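Oxaloacetate acetyl hydrolase (Cryphonectria parasitica, PDB 3M0K) belongs to the phosphoenolpyruvate phosphomutase family of TIM-barrel enzymes and, in this structure, holds a manganese ion together with oxalate. Local coordinates at residues A[92-97]-A[121-126]; A[168-173]-A[196-201]; A[218-223]-A[242-247]. All coordinates share one frame; numbering follows the deposited sequence.

Interaction 1. Residues A[92-97]-A[121-126]. With MN (manganese (II) ion), chain C; OXL (oxalate ion), chain B.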
loop_
_atom_site.group_PDB
_atom_site.type_symbol
_atom_site.label_atom_id
_atom_site.label_comp_id
_atom_site.label_asym_id
_atom_site.label_seq_id
_atom_site.Cartn_x
_atom_site.Cartn_y
_atom_site.Cartn_z
ATOM N N ILE A 92 1.710 -21.326 -3.042
ATOM C CA ILE A 92 3.048 -21.134 -3.579
ATOM C C ILE A 92 3.025 -19.842 -4.377
ATOM O O ILE A 92 2.168 -19.656 -5.244
ATOM C CB ILE A 92 3.434 -22.285 -4.524
ATOM C CG1 ILE A 92 3.614 -23.590 -3.751
ATOM C CG2 ILE A 92 4.703 -21.948 -5.291
ATOM C CD1 ILE A 92 3.795 -24.826 -4.663
ATOM N N ALA A 93 3.961 -18.947 -4.100
ATOM C CA ALA A 93 3.960 -17.668 -4.785
ATOM C C ALA A 93 5.277 -17.423 -5.503
ATOM O O ALA A 93 6.341 -17.728 -4.980
ATOM C CB ALA A 93 3.676 -16.536 -3.789
ATOM N N ASP A 94 5.186 -16.889 -6.713
ATOM C CA ASP A 94 6.338 -16.371 -7.433
ATOM C C ASP A 94 7.037 -15.377 -6.517
ATOM O O ASP A 94 6.388 -14.538 -5.903
ATOM C CB ASP A 94 5.809 -15.634 -8.658
ATOM C CG ASP A 94 6.873 -15.272 -9.652
ATOM O OD1 ASP A 94 8.083 -15.450 -9.396
ATOM O OD2 ASP A 94 6.468 -14.784 -10.727
ATOM N N MET A 95 8.358 -15.477 -6.408
ATOM C CA MET A 95 9.123 -14.421 -5.759
ATOM C C MET A 95 10.218 -13.919 -6.687
ATOM O O MET A 95 11.163 -13.280 -6.251
ATOM C CB MET A 95 9.682 -14.848 -4.392
ATOM C CG MET A 95 10.764 -15.935 -4.398
ATOM S SD MET A 95 11.508 -16.086 -2.734
ATOM C CE MET A 95 12.622 -14.713 -2.721
ATOM N N ASP A 96 10.083 -14.231 -7.971
ATOM C CA ASP A 96 10.975 -13.678 -8.973
ATOM C C ASP A 96 12.437 -13.864 -8.594
ATOM O O ASP A 96 12.865 -14.987 -8.320
ATOM C CB ASP A 96 10.628 -12.209 -9.200
ATOM C CG ASP A 96 9.266 -12.047 -9.834
ATOM O OD1 ASP A 96 9.155 -12.304 -11.050
ATOM O OD2 ASP A 96 8.315 -11.681 -9.115
ATOM N N THR A 97 13.200 -12.777 -8.586
ATOM C CA THR A 97 14.612 -12.865 -8.229
ATOM C C THR A 97 14.883 -12.467 -6.782
ATOM O O THR A 97 16.032 -12.422 -6.348
ATOM C CB THR A 97 15.481 -12.003 -9.156
ATOM O OG1 THR A 97 15.062 -10.641 -9.054
ATOM C CG2 THR A 97 15.345 -12.468 -10.596
ATOM N N HIS A 121 8.994 -19.675 -5.553
ATOM C CA HIS A 121 10.108 -19.962 -6.443
ATOM C C HIS A 121 10.976 -18.749 -6.704
ATOM O O HIS A 121 10.487 -17.635 -6.898
ATOM C CB HIS A 121 9.683 -20.669 -7.732
ATOM C CG HIS A 121 8.718 -19.903 -8.580
ATOM N ND1 HIS A 121 9.106 -18.870 -9.414
ATOM C CD2 HIS A 121 7.393 -20.074 -8.793
ATOM C CE1 HIS A 121 8.056 -18.415 -10.067
ATOM N NE2 HIS A 121 6.997 -19.126 -9.705
ATOM N N LEU A 122 12.281 -18.997 -6.658
ATOM C CA LEU A 122 13.311 -17.980 -6.737
ATOM C C LEU A 122 14.200 -18.350 -7.913
ATOM O O LEU A 122 14.675 -19.486 -7.997
ATOM C CB LEU A 122 14.109 -18.011 -5.427
ATOM C CG LEU A 122 15.363 -17.173 -5.247
ATOM C CD1 LEU A 122 15.089 -15.735 -5.619
ATOM C CD2 LEU A 122 15.839 -17.281 -3.801
ATOM N N GLU A 123 14.423 -17.396 -8.818
ATOM C CA GLU A 123 15.055 -17.694 -10.098
ATOM C C GLU A 123 16.418 -17.045 -10.269
ATOM O O GLU A 123 16.846 -16.218 -9.457
ATOM C CB GLU A 123 14.131 -17.303 -11.259
ATOM C CG GLU A 123 13.908 -15.797 -11.364
ATOM C CD GLU A 123 12.627 -15.432 -12.108
ATOM O OE1 GLU A 123 11.578 -16.076 -11.865
ATOM O OE2 GLU A 123 12.670 -14.486 -12.927
ATOM N N ASP A 124 17.103 -17.449 -11.332
ATOM C CA ASP A 124 18.443 -16.964 -11.608
ATOM C C ASP A 124 18.499 -15.916 -12.723
ATOM O O ASP A 124 19.560 -15.639 -13.262
ATOM C CB ASP A 124 19.376 -18.133 -11.924
ATOM C CG ASP A 124 18.884 -18.975 -13.080
ATOM O OD1 ASP A 124 17.751 -18.746 -13.549
ATOM O OD2 ASP A 124 19.629 -19.879 -13.515
ATOM N N GLN A 125 17.359 -15.322 -13.063
ATOM C CA GLN A 125 17.361 -14.250 -14.050
ATOM C C GLN A 125 18.050 -13.009 -13.506
ATOM O O GLN A 125 18.098 -12.795 -12.294
ATOM C CB GLN A 125 15.934 -13.895 -14.471
ATOM C CG GLN A 125 15.233 -14.998 -15.219
ATOM C CD GLN A 125 13.997 -14.504 -15.936
ATOM O OE1 GLN A 125 12.951 -15.143 -15.899
ATOM N NE2 GLN A 125 14.109 -13.350 -16.583
ATOM N N ILE A 126 18.577 -12.180 -14.401
ATOM C CA ILE A 126 19.109 -10.899 -13.980
ATOM C C ILE A 126 17.945 -10.097 -13.423
ATOM O O ILE A 126 16.792 -10.327 -13.796
ATOM C CB ILE A 126 19.792 -10.144 -15.130
ATOM C CG1 ILE A 126 18.788 -9.826 -16.238
ATOM C CG2 ILE A 126 20.947 -10.965 -15.693
ATOM C CD1 ILE A 126 19.334 -8.870 -17.272
HETATM MN MN MN C . 7.030 -15.030 -12.788
HETATM C C1 OXL B . 4.541 -16.580 -13.569
HETATM C C2 OXL B . 5.640 -17.637 -13.546
HETATM O O1 OXL B . 4.795 -15.454 -13.314
HETATM O O2 OXL B . 6.746 -17.323 -13.283
HETATM O O3 OXL B . 3.241 -16.951 -13.905
HETATM O O4 OXL B . 5.337 -18.971 -13.839
HETATM O O HOH W 1 9.110 -15.473 -11.847
HETATM O O HOH W 2 11.215 -17.240 -9.598
HETATM O O HOH W 3 10.097 -13.067 -13.500
HETATM O O HOH W 4 7.950 -14.496 -14.755
#

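Interaction 2. Residues A[168-173]-A[196-201]. With OXL (oxalate ion), chain B.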
loop_
_atom_site.group_PDB
_atom_site.type_symbol
_atom_site.label_atom_id
_atom_site.label_comp_id
_atom_site.label_asym_id
_atom_site.label_seq_id
_atom_site.Cartn_x
_atom_site.Cartn_y
_atom_site.Cartn_z
ATOM N N ARG A 168 14.353 -22.017 -8.987
ATOM C CA ARG A 168 13.999 -21.998 -10.400
ATOM C C ARG A 168 15.202 -21.610 -11.236
ATOM O O ARG A 168 15.942 -20.709 -10.877
ATOM C CB ARG A 168 12.838 -21.034 -10.647
ATOM C CG ARG A 168 12.673 -20.653 -12.108
ATOM C CD ARG A 168 11.425 -19.812 -12.312
ATOM N NE ARG A 168 11.493 -19.066 -13.564
ATOM C CZ ARG A 168 10.457 -18.435 -14.108
ATOM N NH1 ARG A 168 9.264 -18.478 -13.524
ATOM N NH2 ARG A 168 10.612 -17.770 -15.242
ATOM N N THR A 169 15.422 -22.315 -12.339
ATOM C CA THR A 169 16.451 -21.886 -13.268
ATOM C C THR A 169 15.855 -21.597 -14.630
ATOM O O THR A 169 15.096 -22.402 -15.173
ATOM C CB THR A 169 17.627 -22.886 -13.408
ATOM O OG1 THR A 169 18.567 -22.351 -14.347
ATOM C CG2 THR A 169 17.155 -24.246 -13.902
ATOM N N ASP A 170 16.209 -20.429 -15.151
ATOM C CA ASP A 170 15.833 -19.983 -16.485
ATOM C C ASP A 170 17.011 -20.106 -17.443
ATOM O O ASP A 170 17.048 -19.436 -18.480
ATOM C CB ASP A 170 15.388 -18.531 -16.410
ATOM C CG ASP A 170 14.027 -18.385 -15.779
ATOM O OD1 ASP A 170 13.037 -18.720 -16.451
ATOM O OD2 ASP A 170 13.943 -17.949 -14.613
ATOM N N ALA A 171 17.970 -20.965 -17.098
ATOM C CA ALA A 171 19.229 -21.019 -17.835
ATOM C C ALA A 171 19.161 -21.833 -19.123
ATOM O O ALA A 171 20.075 -21.757 -19.946
ATOM C CB ALA A 171 20.335 -21.559 -16.943
ATOM N N LEU A 172 18.101 -22.614 -19.295
ATOM C CA LEU A 172 18.021 -23.533 -20.430
ATOM C C LEU A 172 18.238 -22.786 -21.737
ATOM O O LEU A 172 19.098 -23.149 -22.542
ATOM C CB LEU A 172 16.674 -24.256 -20.449
ATOM C CG LEU A 172 16.464 -25.315 -21.532
ATOM C CD1 LEU A 172 17.543 -26.391 -21.445
ATOM C CD2 LEU A 172 15.078 -25.929 -21.416
ATOM N N GLN A 173 17.459 -21.728 -21.925
ATOM C CA GLN A 173 17.501 -20.923 -23.137
ATOM C C GLN A 173 18.930 -20.560 -23.541
ATOM O O GLN A 173 19.366 -20.872 -24.647
ATOM C CB GLN A 173 16.680 -19.652 -22.917
ATOM C CG GLN A 173 16.282 -18.899 -24.166
ATOM C CD GLN A 173 15.348 -17.750 -23.843
ATOM O OE1 GLN A 173 14.337 -17.933 -23.162
ATOM N NE2 GLN A 173 15.689 -16.557 -24.314
ATOM N N LEU A 196 12.906 -26.228 -10.093
ATOM C CA LEU A 196 12.068 -25.877 -11.234
ATOM C C LEU A 196 12.954 -25.537 -12.414
ATOM O O LEU A 196 13.612 -24.496 -12.441
ATOM C CB LEU A 196 11.154 -24.694 -10.890
ATOM C CG LEU A 196 10.447 -23.934 -12.014
ATOM C CD1 LEU A 196 9.742 -24.855 -13.018
ATOM C CD2 LEU A 196 9.477 -22.937 -11.384
ATOM N N LEU A 197 12.986 -26.433 -13.392
ATOM C CA LEU A 197 13.678 -26.147 -14.633
ATOM C C LEU A 197 12.618 -25.523 -15.522
ATOM O O LEU A 197 11.670 -26.191 -15.931
ATOM C CB LEU A 197 14.245 -27.427 -15.257
ATOM C CG LEU A 197 15.342 -27.216 -16.314
ATOM C CD1 LEU A 197 16.102 -28.505 -16.635
ATOM C CD2 LEU A 197 14.781 -26.597 -17.590
ATOM N N GLU A 198 12.755 -24.226 -15.762
ATOM C CA GLU A 198 11.751 -23.470 -16.495
ATOM C C GLU A 198 11.824 -23.751 -17.993
ATOM O O GLU A 198 12.911 -23.807 -18.574
ATOM C CB GLU A 198 11.924 -21.972 -16.241
ATOM C CG GLU A 198 10.945 -21.106 -17.011
ATOM C CD GLU A 198 9.500 -21.468 -16.721
ATOM O OE1 GLU A 198 9.166 -21.694 -15.537
ATOM O OE2 GLU A 198 8.697 -21.528 -17.679
ATOM N N GLY A 199 10.664 -23.934 -18.616
ATOM C CA GLY A 199 10.580 -24.006 -20.066
ATOM C C GLY A 199 11.228 -25.198 -20.754
ATOM O O GLY A 199 12.060 -25.022 -21.640
ATOM N N PHE A 200 10.837 -26.407 -20.372
ATOM C CA PHE A 200 11.311 -27.599 -21.064
ATOM C C PHE A 200 11.032 -27.437 -22.549
ATOM O O PHE A 200 10.149 -26.674 -22.943
ATOM C CB PHE A 200 10.610 -28.850 -20.548
ATOM C CG PHE A 200 11.006 -29.234 -19.153
ATOM C CD1 PHE A 200 12.296 -29.652 -18.880
ATOM C CD2 PHE A 200 10.087 -29.184 -18.117
ATOM C CE1 PHE A 200 12.665 -30.006 -17.599
ATOM C CE2 PHE A 200 10.449 -29.545 -16.835
ATOM C CZ PHE A 200 11.742 -29.957 -16.577
ATOM N N ARG A 201 11.795 -28.150 -23.368
ATOM C CA ARG A 201 11.622 -28.083 -24.809
ATOM C C ARG A 201 10.886 -29.311 -25.320
ATOM O O ARG A 201 10.339 -29.302 -26.422
ATOM C CB ARG A 201 12.976 -27.943 -25.504
ATOM C CG ARG A 201 13.526 -26.529 -25.506
ATOM C CD ARG A 201 14.647 -26.396 -26.519
ATOM N NE ARG A 201 14.895 -25.005 -26.887
ATOM C CZ ARG A 201 15.696 -24.629 -27.877
ATOM N NH1 ARG A 201 16.332 -25.541 -28.604
ATOM N NH2 ARG A 201 15.862 -23.338 -28.143
HETATM C C1 OXL B . 4.541 -16.580 -13.569
HETATM C C2 OXL B . 5.640 -17.637 -13.546
HETATM O O1 OXL B . 4.795 -15.454 -13.314
HETATM O O2 OXL B . 6.746 -17.323 -13.283
HETATM O O3 OXL B . 3.241 -16.951 -13.905
HETATM O O4 OXL B . 5.337 -18.971 -13.839
HETATM O O HOH W 5 15.349 -23.048 -17.788
#

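Interaction 3. Residues A[218-223]-A[242-247]. With OXL (oxalate ion), chain B.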
loop_
_atom_site.group_PDB
_atom_site.type_symbol
_atom_site.label_atom_id
_atom_site.label_comp_id
_atom_site.label_asym_id
_atom_site.label_seq_id
_atom_site.Cartn_x
_atom_site.Cartn_y
_atom_site.Cartn_z
ATOM N N LEU A 218 10.843 -32.187 -8.136
ATOM C CA LEU A 218 10.764 -31.103 -9.105
ATOM C C LEU A 218 9.338 -30.580 -9.234
ATOM O O LEU A 218 8.357 -31.269 -8.928
ATOM C CB LEU A 218 11.254 -31.552 -10.489
ATOM C CG LEU A 218 12.704 -32.017 -10.654
ATOM C CD1 LEU A 218 13.100 -31.917 -12.107
ATOM C CD2 LEU A 218 13.646 -31.181 -9.798
ATOM N N LEU A 219 9.247 -29.358 -9.726
ATOM C CA LEU A 219 7.979 -28.712 -10.000
ATOM C C LEU A 219 7.951 -28.380 -11.490
ATOM O O LEU A 219 8.926 -27.864 -12.039
ATOM C CB LEU A 219 7.885 -27.442 -9.147
ATOM C CG LEU A 219 6.700 -26.495 -9.321
ATOM C CD1 LEU A 219 6.612 -25.622 -8.083
ATOM C CD2 LEU A 219 6.813 -25.626 -10.566
ATOM N N LEU A 220 6.840 -28.715 -12.141
ATOM C CA LEU A 220 6.666 -28.485 -13.562
ATOM C C LEU A 220 5.827 -27.222 -13.723
ATOM O O LEU A 220 4.750 -27.127 -13.148
ATOM C CB LEU A 220 5.945 -29.686 -14.190
ATOM C CG LEU A 220 5.562 -29.563 -15.667
ATOM C CD1 LEU A 220 6.797 -29.326 -16.525
ATOM C CD2 LEU A 220 4.815 -30.812 -16.108
ATOM N N ASN A 221 6.340 -26.241 -14.458
ATOM C CA ASN A 221 5.564 -25.030 -14.727
ATOM C C ASN A 221 4.895 -25.092 -16.091
ATOM O O ASN A 221 5.549 -24.904 -17.119
ATOM C CB ASN A 221 6.437 -23.782 -14.650
ATOM C CG ASN A 221 5.687 -22.528 -15.084
ATOM O OD1 ASN A 221 4.483 -22.418 -14.869
ATOM N ND2 ASN A 221 6.386 -21.603 -15.733
ATOM N N SER A 222 3.594 -25.356 -16.095
ATOM C CA SER A 222 2.817 -25.400 -17.324
ATOM C C SER A 222 2.348 -23.992 -17.684
ATOM O O SER A 222 1.639 -23.362 -16.909
ATOM C CB SER A 222 1.613 -26.325 -17.128
ATOM O OG SER A 222 0.769 -26.338 -18.270
ATOM N N VAL A 223 2.756 -23.486 -18.841
ATOM C CA VAL A 223 2.355 -22.146 -19.248
ATOM C C VAL A 223 1.331 -22.256 -20.358
ATOM O O VAL A 223 1.655 -22.654 -21.474
ATOM C CB VAL A 223 3.547 -21.312 -19.743
ATOM C CG1 VAL A 223 3.094 -19.903 -20.101
ATOM C CG2 VAL A 223 4.629 -21.261 -18.678
ATOM N N ARG A 242 6.567 -33.639 -8.658
ATOM C CA ARG A 242 5.843 -33.622 -7.391
ATOM C C ARG A 242 4.917 -32.412 -7.266
ATOM O O ARG A 242 3.959 -32.442 -6.497
ATOM C CB ARG A 242 6.792 -33.673 -6.188
ATOM C CG ARG A 242 7.514 -35.008 -6.005
ATOM C CD ARG A 242 6.512 -36.149 -5.910
ATOM N NE ARG A 242 5.362 -35.799 -5.082
ATOM C CZ ARG A 242 5.420 -35.602 -3.770
ATOM N NH1 ARG A 242 6.571 -35.717 -3.127
ATOM N NH2 ARG A 242 4.327 -35.279 -3.097
ATOM N N ILE A 243 5.229 -31.341 -7.989
ATOM C CA ILE A 243 4.329 -30.194 -8.032
ATOM C C ILE A 243 4.143 -29.787 -9.484
ATOM O O ILE A 243 5.068 -29.882 -10.286
ATOM C CB ILE A 243 4.889 -28.998 -7.231
ATOM C CG1 ILE A 243 5.287 -29.448 -5.815
ATOM C CG2 ILE A 243 3.869 -27.857 -7.198
ATOM C CD1 ILE A 243 5.973 -28.372 -4.973
ATOM N N MET A 244 2.946 -29.335 -9.832
ATOM C CA MET A 244 2.732 -28.804 -11.164
ATOM C C MET A 244 1.922 -27.536 -11.033
ATOM O O MET A 244 0.827 -27.558 -10.485
ATOM C CB MET A 244 1.970 -29.811 -12.019
ATOM C CG MET A 244 1.852 -29.421 -13.480
ATOM S SD MET A 244 1.120 -30.780 -14.407
ATOM C CE MET A 244 1.151 -30.129 -16.065
ATOM N N ILE A 245 2.464 -26.433 -11.518
ATOM C CA ILE A 245 1.724 -25.181 -11.460
ATOM C C ILE A 245 1.227 -24.784 -12.842
ATOM O O ILE A 245 1.827 -25.118 -13.866
ATOM C CB ILE A 245 2.551 -24.058 -10.835
ATOM C CG1 ILE A 245 3.644 -23.600 -11.796
ATOM C CG2 ILE A 245 3.138 -24.523 -9.502
ATOM C CD1 ILE A 245 4.560 -22.552 -11.204
ATOM N N PHE A 246 0.115 -24.067 -12.864
ATOM C CA PHE A 246 -0.508 -23.692 -14.119
ATOM C C PHE A 246 -0.561 -22.179 -14.184
ATOM O O PHE A 246 -1.553 -21.561 -13.823
ATOM C CB PHE A 246 -1.887 -24.338 -14.231
ATOM C CG PHE A 246 -1.828 -25.837 -14.360
ATOM C CD1 PHE A 246 -1.931 -26.437 -15.599
ATOM C CD2 PHE A 246 -1.633 -26.636 -13.243
ATOM C CE1 PHE A 246 -1.858 -27.809 -15.727
ATOM C CE2 PHE A 246 -1.561 -28.017 -13.366
ATOM C CZ PHE A 246 -1.676 -28.599 -14.610
ATOM N N SER A 247 0.545 -21.607 -14.649
ATOM C CA SER A 247 0.796 -20.171 -14.621
ATOM C C SER A 247 -0.350 -19.288 -15.077
ATOM O O SER A 247 -0.736 -18.349 -14.378
ATOM C CB SER A 247 2.006 -19.867 -15.495
ATOM O OG SER A 247 3.174 -20.117 -14.765
HETATM C C1 OXL B . 4.541 -16.580 -13.569
HETATM C C2 OXL B . 5.640 -17.637 -13.546
HETATM O O1 OXL B . 4.795 -15.454 -13.314
HETATM O O2 OXL B . 6.746 -17.323 -13.283
HETATM O O3 OXL B . 3.241 -16.951 -13.905
HETATM O O4 OXL B . 5.337 -18.971 -13.839
#

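Interaction 1. Residues A[92-97]-A[121-126]
Asp94 and His121 meet through contrasting first torsions: Asp94 sets CG anti to its backbone N (chi1 -169°), while His121 tucks its ring between backbone N and carbonyl carbon (chi1 60°). These torsions bring carboxylate and imidazole within touch, Asp94 OD1 lying 3.0 Å from His121 CE1, at the C-terminal ends of neighbouring TIM-barrel strands 91-94 and 119-122. Asp94 CA sits over one face of the imidazole, 3.9 Å from the centroid of the His121 ring, a CH-pi contact. The ring's NE2 is hydrogen-bonded to Tyr50.

The two oxygens of Asp94 do different work. OD2 binds the manganese at 2.1 Å; OD1 accepts from Asp96 N (2.7 Å), from above the carboxylate plane, closing an Asx turn. The pairing runs on beyond Asp94, Met95 N donating to His121 O (3.1 Å) and Glu123 N to Asp96 O (2.9 Å), and Thr97 CG2 packs on Glu123 CG at 3.7 Å.

A manganese-bound water bridges Asp94 OD1 and Glu123 OE1, placing Glu123 in the second shell. With Asp94 OD1 only 4.3 Å from Glu123 OE1, carboxylates gather beside the cation, whose positive charge probably offsets part of their mutual repulsion.

Interaction 2. Residues A[168-173]-A[196-201]
Arg168 and Leu196 pair in parallel where strands 164-169 and 194-197 of the TIM barrel run side by side, joined through helices 172-175 and 177-190 in a beta-alpha-beta connection. The register is fixed by Thr169 N donating to Leu196 O and Glu198 N to Thr169 O, both nearly straight, so Arg168 and Leu196 share one face of the sheet and Thr169 and Leu197 the other.

The arginine side chain leaves that first face extended, a chi1 of 163° swinging CG away from the backbone N. Its CB lies 3.9 Å from Leu196 CD2. CG comes next, 4.0 Å from Leu196 CG, and CD completes the apolar run at 3.8 Å from Leu196 CD2, the two side chains lying alongside and pointing the same way. At NE the surroundings turn polar: NE donates to Asp170 OD2 at 2.9 Å, and NH2 donates to Asp170 OD1, on that oxygen's syn side. This side-on, two-nitrogen grip fixes the rotation of the guanidinium. Over the centre of its face stands Glu198 OE1, 3.7 Å above the plane; no N-H points at it, so the long salt bridge is electrostatic only. That oxygen takes its hydrogen bond from Asn221 ND2, and Asp170 OD1 has a second cationic partner in Lys137. The remaining nitrogen, Arg168 NH1, donates to O2 of the oxalate. Asp170 and Glu198 are thus second-shell residues behind a ligand-binding arginine.

Away from the ligand, Thr169 OG1 accepts from Ala171 N in an ST turn that leads toward helix 172-175, and is also hydrogen-bonded to Asp124 OD2. One water ties Thr169 O, Glu198 O and Leu172 N together. Beside it, Leu172 crosses Leu197 at about a right angle, Leu172 CD2 resting 3.9 Å from Leu197 CD2.

Interaction 3. Residues A[218-223]-A[242-247]
Arg242 opens the parallel pairing of strands 219-222 and 243-246 of the TIM barrel, the outer members of a beta-alpha-beta unit that includes helix 233-239. Its backbone N and that of Ile243 both donate to Leu218 O, so one carbonyl receives two bonds at the start of the ladder. The strand axes run 17° apart at a closest approach of 4.5 Å.

Ile243 belongs to the face it shares with Leu219, Asn221 and Ile245. Its CG2 branch meets Leu219 CD1 at 3.6 Å, while its carbonyl accepts from Leu220 N. Met244 turns to the other face, toward helix 233-239, where Ala236 touches both Met244 and Leu220. There the extended methionine lies alongside Leu220, pointing the same way, with Met244 CE 3.7 Å from Leu220 CD2.

Ile245 returns to the first face and is bonded through both its backbone N and its O: the N donates to Leu220 O and the O accepts from Ser222 N. Because CG1 stands between backbone N and carbonyl carbon (chi1 72°), this branch reaches across to Asn221 OD1, 3.4 Å from Ile245 CG1, and its CD1 meets Leu219 CD2 at 3.9 Å. Phe246, again on the helix side, lies obliquely to Ser222, Phe246 CD1 being 3.8 Å from Ser222 OG; Leu265 of the second subunit also packs on this phenylalanine, placing it near a subunit boundary.

Ser247 ends the run. Its N donates to Ser222 O, extending the ladder one step beyond the strand, and its side chain comes round to the ligand. Ser247 OG has two oxygens near it, Asn221 OD1 at 2.6 Å and oxalate O4 at 2.6 Å.

How the interactions relate
From the N terminus, the three interactions follow in series, none nested in or crossing another. Interaction 1 closes the excursion through helix 102-114, interaction 2 the one through helices 172-175 and 177-190, and interaction 3 the one through helix 233-239, each bringing consecutive parallel strands together. Interactions 1 and 2 adjoin through neighbouring strands 119-122 and 164-169, with Leu122 O 2.7 Å from Arg168 N. Between interactions 2 and 3, Leu219 bonds to Gly195 through the backbone, joining strands 194-197 and 219-222 and so completing the barrel. Across its interior, Ile92 CD1 packs on Ile243 CG2 at 4.0 Å. All three contacts reach the same oxalate at the strands' C-terminal ends.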